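Uncharacterized protein VP1736 (Vibrio parahaemolyticus, PDB 3LXQ) is of unknown function but carries a sulfatase-family domain of the alkaline phosphatase clan, in which helices accompany a large mixed beta sheet. Local coordinates at residues P72-N77 and K359-G364; T129-V134 and M380-N385; S156-G161 and K437-N442; G161-A166 and N442-K447; R339-I344 and R365-P370. All blocks are in the same frame, centred on the assembly; numbering follows the deposited sequence.

Contact 1 (P72-N77 and K359-G364); sequences PTMNSN and KTPMIG
Asn75 and Thr360 face each other as an antiparallel hydrogen-bonded pair, Asn75 N giving to Thr360 O at 2.7 Å and Thr360 N to Asn75 O at 3.0 Å; Ser76 and Lys359 form the adjoining non-hydrogen-bonded pair. On the face that carries Ser76 and Lys359, the extended lysine chain passes the serine hydroxyl, its CG 3.8 Å from Ser76 OG. The selenomethionine Met74 starts with CG anti to its own N (chi1 -175°) and then bends twice, which brings SE across the Lys359 chain at about a right angle and to 4.1 Å from Pro361 CD. Strands 75-77 and 358-360 make a small antiparallel sheet of their own, distinct from the large mixed sheet of the sulfatase-like fold, and it joins parts of the chain some 280 residues apart. Past the strands, Thr73 OG1 donates to Pro361 O at 2.6 Å, in the carbonyl plane and on a lone pair, while Thr73 CB rests 3.8 Å from Ile363 CG2; helix 422-441 packs here through Phe434 and Asn431. Thr360 OG1 accepts from Met362 N at 3.0 Å, an ST turn, and shares a water with Asn75 O. The Met362 side chain packs on Pro347, Leu351 and Ile165.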
# COMPACT_ATOMS: atom_id res chain seq x y z
N PRO A 72 3.00 18.48 13.26
CA PRO A 72 3.42 17.70 14.43
C PRO A 72 4.26 16.43 14.19
O PRO A 72 5.03 16.04 15.09
CB PRO A 72 2.10 17.30 15.09
CG PRO A 72 1.03 17.76 14.18
CD PRO A 72 1.58 18.85 13.35
N THR A 73 4.11 15.78 13.04
CA THR A 73 4.95 14.62 12.73
C THR A 73 5.88 14.85 11.53
O THR A 73 6.46 13.91 11.00
CB THR A 73 4.14 13.28 12.56
OG1 THR A 73 3.30 13.36 11.40
CG2 THR A 73 3.30 12.97 13.78
N MSE A 74 6.01 16.11 11.11
CA MSE A 74 6.96 16.44 10.05
C MSE A 74 8.35 15.94 10.45
O MSE A 74 8.78 16.16 11.57
CB MSE A 74 7.00 17.95 9.78
CG MSE A 74 7.88 18.32 8.60
SE MSE A 74 7.00 18.09 6.88
CE MSE A 74 6.14 19.85 6.81
N ASN A 75 9.02 15.23 9.55
CA ASN A 75 10.34 14.66 9.83
C ASN A 75 11.20 14.59 8.58
O ASN A 75 10.68 14.41 7.47
CB ASN A 75 10.25 13.27 10.49
CG ASN A 75 9.53 12.25 9.61
OD1 ASN A 75 8.30 12.10 9.67
ND2 ASN A 75 10.30 11.53 8.81
N SER A 76 12.51 14.71 8.76
CA SER A 76 13.43 14.63 7.65
C SER A 76 14.08 13.27 7.60
O SER A 76 14.63 12.78 8.60
CB SER A 76 14.51 15.72 7.75
OG SER A 76 13.94 16.98 7.48
N ASN A 77 14.03 12.66 6.43
CA ASN A 77 14.66 11.39 6.20
C ASN A 77 15.47 11.44 4.91
O ASN A 77 14.89 11.54 3.82
CB ASN A 77 13.61 10.27 6.12
CG ASN A 77 14.23 8.89 6.00
OD1 ASN A 77 13.85 8.08 5.14
ND2 ASN A 77 15.19 8.63 6.86
N LYS A 359 11.29 15.23 3.50
CA LYS A 359 10.82 16.01 4.63
C LYS A 359 9.29 15.96 4.60
O LYS A 359 8.66 16.72 3.88
CB LYS A 359 11.32 17.47 4.55
CG LYS A 359 10.83 18.35 5.70
CD LYS A 359 11.52 19.70 5.74
CE LYS A 359 11.31 20.41 7.07
NZ LYS A 359 12.06 21.71 7.09
N THR A 360 8.71 15.02 5.35
CA THR A 360 7.28 14.78 5.26
C THR A 360 6.71 14.48 6.65
O THR A 360 7.48 14.20 7.58
CB THR A 360 6.95 13.59 4.31
OG1 THR A 360 7.01 12.36 5.03
CG2 THR A 360 7.90 13.56 3.11
N PRO A 361 5.37 14.52 6.79
CA PRO A 361 4.77 14.11 8.05
C PRO A 361 4.52 12.60 8.16
O PRO A 361 3.92 12.16 9.13
CB PRO A 361 3.45 14.88 8.06
CG PRO A 361 3.08 14.96 6.63
CD PRO A 361 4.39 15.15 5.89
N MSE A 362 4.99 11.81 7.19
CA MSE A 362 4.79 10.35 7.21
C MSE A 362 5.46 9.69 8.41
O MSE A 362 6.64 9.94 8.70
CB MSE A 362 5.30 9.70 5.92
CG MSE A 362 4.67 10.22 4.65
SE MSE A 362 5.06 9.06 3.13
CE MSE A 362 6.87 9.65 2.73
N ILE A 363 4.72 8.83 9.10
CA ILE A 363 5.25 8.11 10.25
C ILE A 363 5.66 6.68 9.89
O ILE A 363 6.20 5.95 10.73
CB ILE A 363 4.30 8.14 11.46
CG1 ILE A 363 3.00 7.39 11.15
CG2 ILE A 363 4.02 9.59 11.86
CD1 ILE A 363 2.11 7.16 12.37
N GLY A 364 5.42 6.28 8.64
CA GLY A 364 5.88 4.99 8.14
C GLY A 364 7.40 4.91 8.03
O GLY A 364 8.07 5.93 7.87
O HOH W 1 9.91 11.93 5.99

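Contact 2 (T129-V134 and M380-N385); sequences TGTRSV and MQYDKN
Thr129 O accepts a hydrogen bond from Gln381 N at 2.8 Å, a bond that tethers the loop before helix 133-141 to strand 377-382 and marks the buried end of the contact. Here packing is close: Gln381 CB lies 3.5 Å from Thr129 O, and farther along Thr131 CG2 meets the edge of the Tyr382 ring, 3.9 Å from Tyr382 CD1. The hydroxyl of that ring bonds to Val310 O and Ala313 N. The exposed end is looser. Arg132 stretches an extended chain toward Asp383, where Arg132 NH1 donates to Asp383 OD1 at 3.3 Å and NH2 adds a weak bond to the same oxygen. Both nitrogens thus address one oxygen, and the guanidinium and carboxylate planes stand 53° apart, so the salt bridge is not a flat two-oxygen pairing. Gln381 NE2 bonds to Tyr45 OH and, at 3.2 Å, to Asp383 O, tying the turn back to its own strand. Arg132 itself occupies the N-cap position of helix 133-141. The partner is a beta hairpin: a type II' turn from Tyr382 to Asn385 links strands 377-382 and 385-390, the first an outermost strand of the five-stranded antiparallel sheet.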
# COMPACT_ATOMS: atom_id res chain seq x y z
N THR A 129 -3.18 -1.76 5.93
CA THR A 129 -3.82 -1.04 7.03
C THR A 129 -5.34 -1.14 6.97
O THR A 129 -6.04 -0.88 7.97
CB THR A 129 -3.44 0.44 7.02
OG1 THR A 129 -3.85 0.99 5.77
CG2 THR A 129 -1.93 0.65 7.20
N GLY A 130 -5.87 -1.52 5.80
CA GLY A 130 -7.32 -1.64 5.61
C GLY A 130 -7.83 -2.83 4.82
O GLY A 130 -7.07 -3.77 4.51
N THR A 131 -9.13 -2.78 4.52
CA THR A 131 -9.83 -3.81 3.74
C THR A 131 -10.40 -3.30 2.42
O THR A 131 -10.91 -4.09 1.63
CB THR A 131 -10.98 -4.43 4.54
OG1 THR A 131 -11.95 -3.41 4.86
CG2 THR A 131 -10.45 -5.08 5.80
N ARG A 132 -10.30 -1.99 2.18
CA ARG A 132 -10.91 -1.40 1.00
C ARG A 132 -9.87 -0.80 0.07
O ARG A 132 -8.80 -0.39 0.51
CB ARG A 132 -11.95 -0.34 1.39
CG ARG A 132 -13.17 -0.92 2.16
CD ARG A 132 -13.94 0.21 2.83
NE ARG A 132 -15.24 -0.22 3.35
CZ ARG A 132 -15.46 -0.62 4.60
NH1 ARG A 132 -14.48 -0.67 5.50
NH2 ARG A 132 -16.69 -0.97 4.96
N SER A 133 -10.19 -0.79 -1.21
CA SER A 133 -9.28 -0.30 -2.23
C SER A 133 -8.79 1.12 -1.96
O SER A 133 -7.57 1.36 -2.05
CB SER A 133 -9.93 -0.41 -3.61
OG SER A 133 -10.14 -1.78 -3.94
N VAL A 134 -9.68 2.05 -1.60
CA VAL A 134 -9.25 3.42 -1.35
C VAL A 134 -8.26 3.52 -0.18
O VAL A 134 -7.41 4.40 -0.20
CB VAL A 134 -10.39 4.48 -1.17
CG1 VAL A 134 -11.06 4.79 -2.51
CG2 VAL A 134 -11.41 4.07 -0.13
N MSE A 380 -3.73 -2.44 11.69
CA MSE A 380 -4.80 -2.82 10.78
C MSE A 380 -6.21 -2.49 11.28
O MSE A 380 -6.53 -2.64 12.47
CB MSE A 380 -4.64 -4.26 10.25
CG MSE A 380 -4.52 -5.33 11.27
SE MSE A 380 -3.26 -6.77 10.81
CE MSE A 380 -2.32 -6.66 12.51
N GLN A 381 -7.01 -1.95 10.36
CA GLN A 381 -8.36 -1.51 10.66
C GLN A 381 -9.34 -2.40 9.95
O GLN A 381 -9.34 -2.47 8.72
CB GLN A 381 -8.58 -0.07 10.19
CG GLN A 381 -9.87 0.56 10.67
CD GLN A 381 -9.74 1.21 12.05
OE1 GLN A 381 -8.74 1.87 12.33
NE2 GLN A 381 -10.76 1.03 12.90
N TYR A 382 -10.16 -3.10 10.74
CA TYR A 382 -11.24 -3.91 10.22
C TYR A 382 -12.56 -3.25 10.60
O TYR A 382 -13.08 -3.47 11.70
CB TYR A 382 -11.15 -5.35 10.76
CG TYR A 382 -12.24 -6.26 10.22
CD1 TYR A 382 -12.20 -6.72 8.90
CD2 TYR A 382 -13.30 -6.67 11.03
CE1 TYR A 382 -13.18 -7.54 8.39
CE2 TYR A 382 -14.30 -7.50 10.53
CZ TYR A 382 -14.23 -7.93 9.21
OH TYR A 382 -15.18 -8.74 8.68
N ASP A 383 -13.09 -2.43 9.69
CA ASP A 383 -14.29 -1.61 9.97
C ASP A 383 -14.07 -0.69 11.19
O ASP A 383 -13.26 0.23 11.13
CB ASP A 383 -15.54 -2.50 10.13
CG ASP A 383 -15.90 -3.26 8.85
OD1 ASP A 383 -15.60 -2.74 7.75
OD2 ASP A 383 -16.49 -4.36 8.95
N LYS A 384 -14.77 -0.97 12.28
CA LYS A 384 -14.68 -0.18 13.50
C LYS A 384 -13.57 -0.65 14.45
O LYS A 384 -13.30 -0.00 15.47
CB LYS A 384 -16.05 -0.17 14.22
N ASN A 385 -12.94 -1.78 14.14
CA ASN A 385 -11.89 -2.33 14.99
C ASN A 385 -10.49 -1.98 14.51
O ASN A 385 -10.20 -2.05 13.33
CB ASN A 385 -12.05 -3.83 15.12
CG ASN A 385 -13.38 -4.23 15.75
OD1 ASN A 385 -14.05 -3.41 16.37
ND2 ASN A 385 -13.76 -5.48 15.57

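Contact 3 (S156-G161 and K437-N442); sequences SKSQTG and KAYQNN
The C-terminal end of helix 422-441, closed by a Schellman motif at Asn442, is met by Lys157 from the loop between helices 133-141 and 165-171. Lys157 and Tyr439 carry most of the contact. The tyrosine CG is anti to the backbone N (chi1 177°), and the ring reaches out from the helix until Tyr439 OH accepts from Lys157 N at 3.1 Å, with a fairly straight N-H...O angle of 159°. The aliphatic part of Lys157 then passes obliquely along the phenol, Lys157 CB 3.4 Å from Tyr439 OH and Lys157 CD 3.9 Å from Tyr439 CZ. A bend at chi3 (84°) redirects the chain toward the helix end. There Lys157 NZ lies 2.8 Å from Gln440 O and makes a weak bond to Tyr439 O; its attraction to the Tyr439 ring is at most slight at such long range. The Asn442 side chain crosses the lysine at about a right angle, Asn442 ND2 3.5 Å from Lys157 CE. At the ring edge sits Ser158 OG, 3.6 Å from Tyr439 CE2, and this hydroxyl has Val152 O as a hydrogen-bond partner in its own loop. Within the last turn, Lys437 O accepts from both Asn441 N and Asn441 ND2. The whole is a Schellman-type helix C-terminus with a lysine ammonium beside its last-turn carbonyls, where the helix dipole would probably favour a positive charge.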
# COMPACT_ATOMS: atom_id res chain seq x y z
N SER A 156 -13.75 14.90 2.59
CA SER A 156 -13.86 16.22 1.95
C SER A 156 -12.67 17.16 2.20
O SER A 156 -12.27 17.91 1.30
CB SER A 156 -15.19 16.89 2.34
OG SER A 156 -15.27 17.07 3.74
N LYS A 157 -12.10 17.11 3.41
CA LYS A 157 -10.95 17.96 3.74
C LYS A 157 -9.66 17.54 3.04
O LYS A 157 -8.76 18.37 2.85
CB LYS A 157 -10.74 18.01 5.26
CG LYS A 157 -11.85 18.74 6.01
CD LYS A 157 -11.69 18.64 7.52
CE LYS A 157 -10.74 19.70 8.07
NZ LYS A 157 -10.55 19.51 9.54
N SER A 158 -9.56 16.27 2.64
CA SER A 158 -8.35 15.75 1.99
C SER A 158 -8.36 15.82 0.46
O SER A 158 -7.51 15.22 -0.20
CB SER A 158 -8.09 14.32 2.45
OG SER A 158 -9.29 13.66 2.85
N GLN A 159 -9.32 16.57 -0.10
CA GLN A 159 -9.49 16.62 -1.56
C GLN A 159 -8.48 17.54 -2.25
O GLN A 159 -8.27 17.45 -3.47
CB GLN A 159 -10.93 16.99 -1.93
CG GLN A 159 -11.96 15.94 -1.52
CD GLN A 159 -11.57 14.53 -1.96
OE1 GLN A 159 -11.25 13.67 -1.13
NE2 GLN A 159 -11.57 14.30 -3.27
N THR A 160 -7.86 18.41 -1.47
CA THR A 160 -6.88 19.36 -1.99
C THR A 160 -5.81 19.63 -0.94
O THR A 160 -6.10 19.70 0.26
CB THR A 160 -7.56 20.69 -2.43
OG1 THR A 160 -6.57 21.62 -2.90
CG2 THR A 160 -8.35 21.32 -1.29
N GLY A 161 -4.57 19.79 -1.40
CA GLY A 161 -3.45 20.07 -0.52
C GLY A 161 -3.21 19.10 0.64
O GLY A 161 -2.66 19.48 1.66
N LYS A 437 -7.38 12.25 14.43
CA LYS A 437 -7.03 13.57 14.94
C LYS A 437 -6.28 14.42 13.91
O LYS A 437 -6.48 15.64 13.84
CB LYS A 437 -6.26 13.47 16.26
CG LYS A 437 -7.14 13.20 17.48
CD LYS A 437 -7.53 14.51 18.16
CE LYS A 437 -8.46 14.31 19.34
NZ LYS A 437 -9.91 14.27 18.95
N ALA A 438 -5.40 13.78 13.14
CA ALA A 438 -4.58 14.50 12.15
C ALA A 438 -5.46 15.08 11.05
O ALA A 438 -5.22 16.19 10.55
CB ALA A 438 -3.51 13.59 11.55
N TYR A 439 -6.49 14.30 10.69
CA TYR A 439 -7.49 14.71 9.73
C TYR A 439 -8.28 15.92 10.24
O TYR A 439 -8.34 16.95 9.56
CB TYR A 439 -8.44 13.55 9.38
CG TYR A 439 -9.54 13.97 8.43
CD1 TYR A 439 -10.84 14.18 8.89
CD2 TYR A 439 -9.28 14.19 7.08
CE1 TYR A 439 -11.85 14.59 8.02
CE2 TYR A 439 -10.27 14.60 6.21
CZ TYR A 439 -11.55 14.79 6.69
OH TYR A 439 -12.54 15.19 5.81
N GLN A 440 -8.85 15.80 11.44
CA GLN A 440 -9.56 16.90 12.10
C GLN A 440 -8.76 18.20 12.16
O GLN A 440 -9.33 19.27 12.00
CB GLN A 440 -9.94 16.52 13.53
CG GLN A 440 -11.01 15.47 13.65
CD GLN A 440 -11.38 15.19 15.10
OE1 GLN A 440 -11.46 16.10 15.93
NE2 GLN A 440 -11.63 13.91 15.40
N ASN A 441 -7.46 18.09 12.40
CA ASN A 441 -6.65 19.26 12.70
C ASN A 441 -5.71 19.72 11.58
O ASN A 441 -4.95 20.68 11.76
CB ASN A 441 -5.89 19.08 14.02
CG ASN A 441 -6.83 18.94 15.20
OD1 ASN A 441 -7.15 19.91 15.87
ND2 ASN A 441 -7.31 17.72 15.44
N ASN A 442 -5.79 19.04 10.44
CA ASN A 442 -4.99 19.38 9.25
C ASN A 442 -3.50 19.19 9.49
O ASN A 442 -2.67 20.02 9.10
CB ASN A 442 -5.28 20.81 8.77
CG ASN A 442 -6.76 21.07 8.64
OD1 ASN A 442 -7.35 21.78 9.46
ND2 ASN A 442 -7.39 20.48 7.62

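Contact 4 (G161-A166 and N442-K447); sequences GFFTIA and NWYSSK
Gly161 O accepts from Ser446 N at 3.0 Å and Tyr444 O accepts from Phe163 N at 2.8 Å, so two backbone bonds enclose the single bridge between Phe162 and Ser445. The Tyr444 carbonyl oxygen has a second neighbour: the Phe162 ring spreads beneath it, with the oxygen 3.5 Å above the ring plane and over its centre. Phe162 N is satisfied from elsewhere, by Asn196 OD1. Ser446 OG lies between two acceptors, Phe162 O, to which a weak bond is possible, and Gly161 O at 3.2 Å. Ser445 OG accepts from Lys447 N at 3.2 Å, an ST turn in the tail. Thr164, at the N-cap of helix 165-171, caps Asp167 N with its OG1, which also bonds to Asn196 O. Phe162, Phe163 and Tyr444 form an aromatic cluster beside these bonds. Phe163, with CG anti to its N (chi1 175°), points an edge toward the face of Tyr444 in an offset T-shaped pair, planes 88° apart. Phe162 meets Tyr444 obliquely, Phe162 CE2 3.4 Å from Tyr444 CD2. Tyr444 OH finds Thr142 O, and Phe144 extends the cluster. The chemistry therefore combines a few directional amide bonds with broad aromatic burial: the bonds fix the register of the C-terminal tail, while the Phe162 ring covers Tyr444 O, which still keeps its bond from Phe163 N.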
# COMPACT_ATOMS: atom_id res chain seq x y z
N GLY A 161 -4.57 19.79 -1.40
CA GLY A 161 -3.45 20.07 -0.52
C GLY A 161 -3.21 19.10 0.64
O GLY A 161 -2.66 19.48 1.66
N PHE A 162 -3.63 17.85 0.49
CA PHE A 162 -3.29 16.81 1.46
C PHE A 162 -1.91 16.29 1.07
O PHE A 162 -1.53 16.34 -0.11
CB PHE A 162 -4.33 15.69 1.43
CG PHE A 162 -4.32 14.79 2.65
CD1 PHE A 162 -4.90 15.19 3.85
CD2 PHE A 162 -3.77 13.50 2.58
CE1 PHE A 162 -4.91 14.36 4.95
CE2 PHE A 162 -3.76 12.66 3.68
CZ PHE A 162 -4.35 13.08 4.88
N PHE A 163 -1.14 15.79 2.04
CA PHE A 163 0.15 15.24 1.68
C PHE A 163 0.05 13.95 0.86
O PHE A 163 -0.63 13.00 1.26
CB PHE A 163 1.08 15.01 2.90
CG PHE A 163 2.35 14.33 2.50
CD1 PHE A 163 3.43 15.06 2.02
CD2 PHE A 163 2.43 12.94 2.48
CE1 PHE A 163 4.59 14.41 1.59
CE2 PHE A 163 3.58 12.30 2.05
CZ PHE A 163 4.65 13.02 1.63
N THR A 164 0.71 13.96 -0.30
CA THR A 164 0.92 12.75 -1.12
C THR A 164 2.36 12.75 -1.66
O THR A 164 2.94 13.81 -1.88
CB THR A 164 -0.06 12.66 -2.34
OG1 THR A 164 0.25 13.70 -3.29
CG2 THR A 164 -1.52 12.78 -1.91
N ILE A 165 2.91 11.56 -1.92
CA ILE A 165 4.21 11.47 -2.59
C ILE A 165 4.09 11.92 -4.05
O ILE A 165 5.10 12.24 -4.68
CB ILE A 165 4.85 10.06 -2.53
CG1 ILE A 165 3.95 9.00 -3.18
CG2 ILE A 165 5.22 9.70 -1.07
CD1 ILE A 165 4.72 7.76 -3.68
N ALA A 166 2.87 11.93 -4.58
CA ALA A 166 2.61 12.45 -5.92
C ALA A 166 3.01 13.90 -6.01
O ALA A 166 3.80 14.27 -6.89
CB ALA A 166 1.15 12.28 -6.30
N ASN A 442 -5.79 19.04 10.44
CA ASN A 442 -4.99 19.38 9.25
C ASN A 442 -3.50 19.19 9.49
O ASN A 442 -2.67 20.02 9.10
CB ASN A 442 -5.28 20.81 8.77
CG ASN A 442 -6.76 21.07 8.64
OD1 ASN A 442 -7.35 21.78 9.46
ND2 ASN A 442 -7.39 20.48 7.62
N TRP A 443 -3.17 18.06 10.10
CA TRP A 443 -1.79 17.75 10.44
C TRP A 443 -1.06 17.04 9.32
O TRP A 443 0.11 16.69 9.45
CB TRP A 443 -1.70 16.92 11.72
CG TRP A 443 -2.06 17.66 12.98
CD1 TRP A 443 -2.10 19.03 13.17
CD2 TRP A 443 -2.40 17.08 14.25
NE1 TRP A 443 -2.46 19.31 14.47
CE2 TRP A 443 -2.64 18.14 15.15
CE3 TRP A 443 -2.51 15.76 14.71
CZ2 TRP A 443 -3.00 17.91 16.48
CZ3 TRP A 443 -2.88 15.54 16.03
CH2 TRP A 443 -3.12 16.61 16.90
N TYR A 444 -1.75 16.86 8.19
CA TYR A 444 -1.20 16.02 7.14
C TYR A 444 -1.27 16.69 5.77
O TYR A 444 -1.53 16.04 4.76
CB TYR A 444 -1.88 14.64 7.17
CG TYR A 444 -0.96 13.49 6.86
CD1 TYR A 444 -0.12 12.95 7.84
CD2 TYR A 444 -0.94 12.91 5.59
CE1 TYR A 444 0.73 11.87 7.55
CE2 TYR A 444 -0.11 11.84 5.29
CZ TYR A 444 0.72 11.32 6.28
OH TYR A 444 1.54 10.27 5.95
N SER A 445 -1.00 18.00 5.75
CA SER A 445 -1.02 18.79 4.53
C SER A 445 0.26 18.61 3.73
O SER A 445 1.24 18.07 4.22
CB SER A 445 -1.16 20.25 4.90
OG SER A 445 0.10 20.76 5.30
N SER A 446 0.24 19.10 2.49
CA SER A 446 1.45 19.13 1.66
C SER A 446 2.29 20.39 1.79
O SER A 446 3.20 20.60 0.98
CB SER A 446 1.14 18.85 0.17
OG SER A 446 -0.13 19.33 -0.23
N LYS A 447 2.02 21.23 2.80
CA LYS A 447 2.84 22.43 3.03
C LYS A 447 4.26 22.03 3.44
O LYS A 447 4.46 21.11 4.24
CB LYS A 447 2.21 23.35 4.09

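Contact 5 (R339-I344 and R365-P370); sequences RIANNI and RDLTKP
Arg339 binds two carbonyls of the loop after strand 358-360: NH2 donates to Leu367 O at 2.6 Å and NH1 to Lys369 O at 3.1 Å. Both oxygens lie at the guanidinium edge, in its plane, and the Leu367 oxygen is used in its own carbonyl plane on a lone pair. One face of the guanidinium is covered by Leu367 CD2, about 4.0 Å above the plane, as the two side chains slide past each other in opposite directions. The other branch of the leucine, CD1, touches Ala341 CB at 3.8 Å. A bend at chi3 (-57°) turns the arginine head to the carbonyls of the loop, and Asp337 holds NH2 in a salt bridge, which would help fix its rotation. The next shell shapes the acceptors. A type I turn from Asp366 to Lys369 is closed by Lys369 N bonding to Asp366 O, and within it Thr368 N donates to Asp366 OD1 at 3.0 Å. Asp366 OD2 is taken by Ser352 OG, and Lys369 NZ by Pro78 O. Farther out, a water accepts from Arg365 NH1 at 2.9 Å and gives a weak bond to Ile340 O, while Arg365 also grips Ser60 O, Ser61 O and Asp375 O. Arg339 thus holds two carbonyls of a type I turn whose first residue, Asp366, also makes an Asx turn, and fastens it beside strand 341-342 of the large mixed sheet.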
# COMPACT_ATOMS: atom_id res chain seq x y z
N ARG A 339 10.53 -8.75 8.35
CA ARG A 339 10.18 -7.71 9.34
C ARG A 339 8.72 -7.29 9.20
O ARG A 339 8.28 -6.97 8.10
CB ARG A 339 11.11 -6.48 9.23
CG ARG A 339 12.59 -6.74 9.60
CD ARG A 339 13.48 -5.50 9.36
NE ARG A 339 13.43 -5.02 7.97
CZ ARG A 339 14.03 -3.92 7.50
NH1 ARG A 339 14.73 -3.13 8.30
NH2 ARG A 339 13.91 -3.62 6.22
N ILE A 340 7.96 -7.32 10.30
CA ILE A 340 6.56 -6.91 10.25
C ILE A 340 6.48 -5.46 9.80
O ILE A 340 7.16 -4.59 10.36
CB ILE A 340 5.80 -7.06 11.61
CG1 ILE A 340 6.03 -8.45 12.20
CG2 ILE A 340 4.29 -6.84 11.40
CD1 ILE A 340 5.63 -8.54 13.64
N ALA A 341 5.66 -5.21 8.78
CA ALA A 341 5.51 -3.87 8.20
C ALA A 341 4.09 -3.66 7.69
O ALA A 341 3.31 -4.60 7.61
CB ALA A 341 6.54 -3.68 7.08
N ASN A 342 3.77 -2.40 7.37
CA ASN A 342 2.50 -2.00 6.78
C ASN A 342 2.78 -1.44 5.40
O ASN A 342 3.89 -1.01 5.12
CB ASN A 342 1.86 -0.88 7.59
CG ASN A 342 0.88 -1.37 8.64
OD1 ASN A 342 0.86 -0.84 9.75
ND2 ASN A 342 0.02 -2.32 8.27
N ASN A 343 1.77 -1.43 4.55
CA ASN A 343 1.88 -0.72 3.27
C ASN A 343 2.15 0.79 3.39
O ASN A 343 2.71 1.38 2.48
CB ASN A 343 0.69 -1.02 2.34
CG ASN A 343 -0.66 -0.83 3.00
OD1 ASN A 343 -0.78 -0.48 4.18
ND2 ASN A 343 -1.71 -1.06 2.21
N ILE A 344 1.78 1.41 4.52
CA ILE A 344 2.17 2.81 4.78
C ILE A 344 3.69 3.00 4.99
O ILE A 344 4.18 4.14 4.96
CB ILE A 344 1.39 3.44 5.97
CG1 ILE A 344 1.71 2.73 7.28
CG2 ILE A 344 -0.13 3.45 5.71
CD1 ILE A 344 1.41 3.56 8.50
N ARG A 365 7.92 3.69 8.09
CA ARG A 365 9.35 3.42 8.23
C ARG A 365 10.04 3.36 6.88
O ARG A 365 9.47 2.86 5.90
CB ARG A 365 9.55 2.09 8.96
CG ARG A 365 9.32 2.12 10.46
CD ARG A 365 7.83 2.15 10.87
NE ARG A 365 7.70 2.08 12.33
CZ ARG A 365 7.73 0.94 13.03
NH1 ARG A 365 7.83 -0.23 12.41
NH2 ARG A 365 7.64 0.98 14.37
N ASP A 366 11.25 3.89 6.83
CA ASP A 366 12.15 3.71 5.69
C ASP A 366 12.85 2.40 5.95
O ASP A 366 13.75 2.31 6.79
CB ASP A 366 13.15 4.86 5.61
CG ASP A 366 14.20 4.67 4.51
OD1 ASP A 366 14.27 3.60 3.86
OD2 ASP A 366 15.00 5.62 4.29
N LEU A 367 12.42 1.36 5.25
CA LEU A 367 12.88 0.02 5.59
C LEU A 367 14.18 -0.35 4.89
O LEU A 367 14.65 -1.48 5.01
CB LEU A 367 11.77 -1.01 5.33
CG LEU A 367 10.56 -0.85 6.26
CD1 LEU A 367 9.34 -1.57 5.73
CD2 LEU A 367 10.89 -1.25 7.71
N THR A 368 14.77 0.61 4.17
CA THR A 368 16.12 0.45 3.66
C THR A 368 17.11 0.57 4.82
O THR A 368 18.29 0.22 4.68
CB THR A 368 16.50 1.50 2.59
OG1 THR A 368 16.51 2.81 3.17
CG2 THR A 368 15.56 1.46 1.38
N LYS A 369 16.62 1.06 5.95
CA LYS A 369 17.41 1.28 7.14
C LYS A 369 17.01 0.28 8.23
O LYS A 369 15.90 -0.26 8.18
CB LYS A 369 17.24 2.73 7.63
CG LYS A 369 17.77 3.73 6.60
CD LYS A 369 17.45 5.16 6.97
CE LYS A 369 18.19 6.09 6.03
NZ LYS A 369 17.60 7.45 6.02
N PRO A 370 17.92 0.06 9.21
CA PRO A 370 17.69 -0.92 10.27
C PRO A 370 16.45 -0.63 11.08
O PRO A 370 16.07 0.52 11.27
CB PRO A 370 18.93 -0.78 11.16
CG PRO A 370 19.98 -0.25 10.27
CD PRO A 370 19.24 0.70 9.36
O HOH W 2 7.78 -1.38 9.78

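How the contacts relate
Contacts 1, 3 and 4 gather where the C-terminal helix 422-441 and its tail return to earlier chain. Contacts 3 and 4 are continuous through Gly161 and Asn442, their centres 8 Å apart, and the centres of contacts 1 and 4 are 11 Å apart, with Trp443 on Pro72 and Tyr444 on Met362. Contact 5 adjoins contact 1 through Asn77 with Asp366 and Lys369, and contact 2 through Thr129 and Asn343; the centres of contacts 1 and 2 are 23 Å apart. Contacts 1 to 4 interleave along the chain, whereas contact 5 falls between the segments of contacts 2, 3 and 4 and alternates with contact 1. Chain outside the core sheet is thereby bound to the sulfatase-like fold at several points.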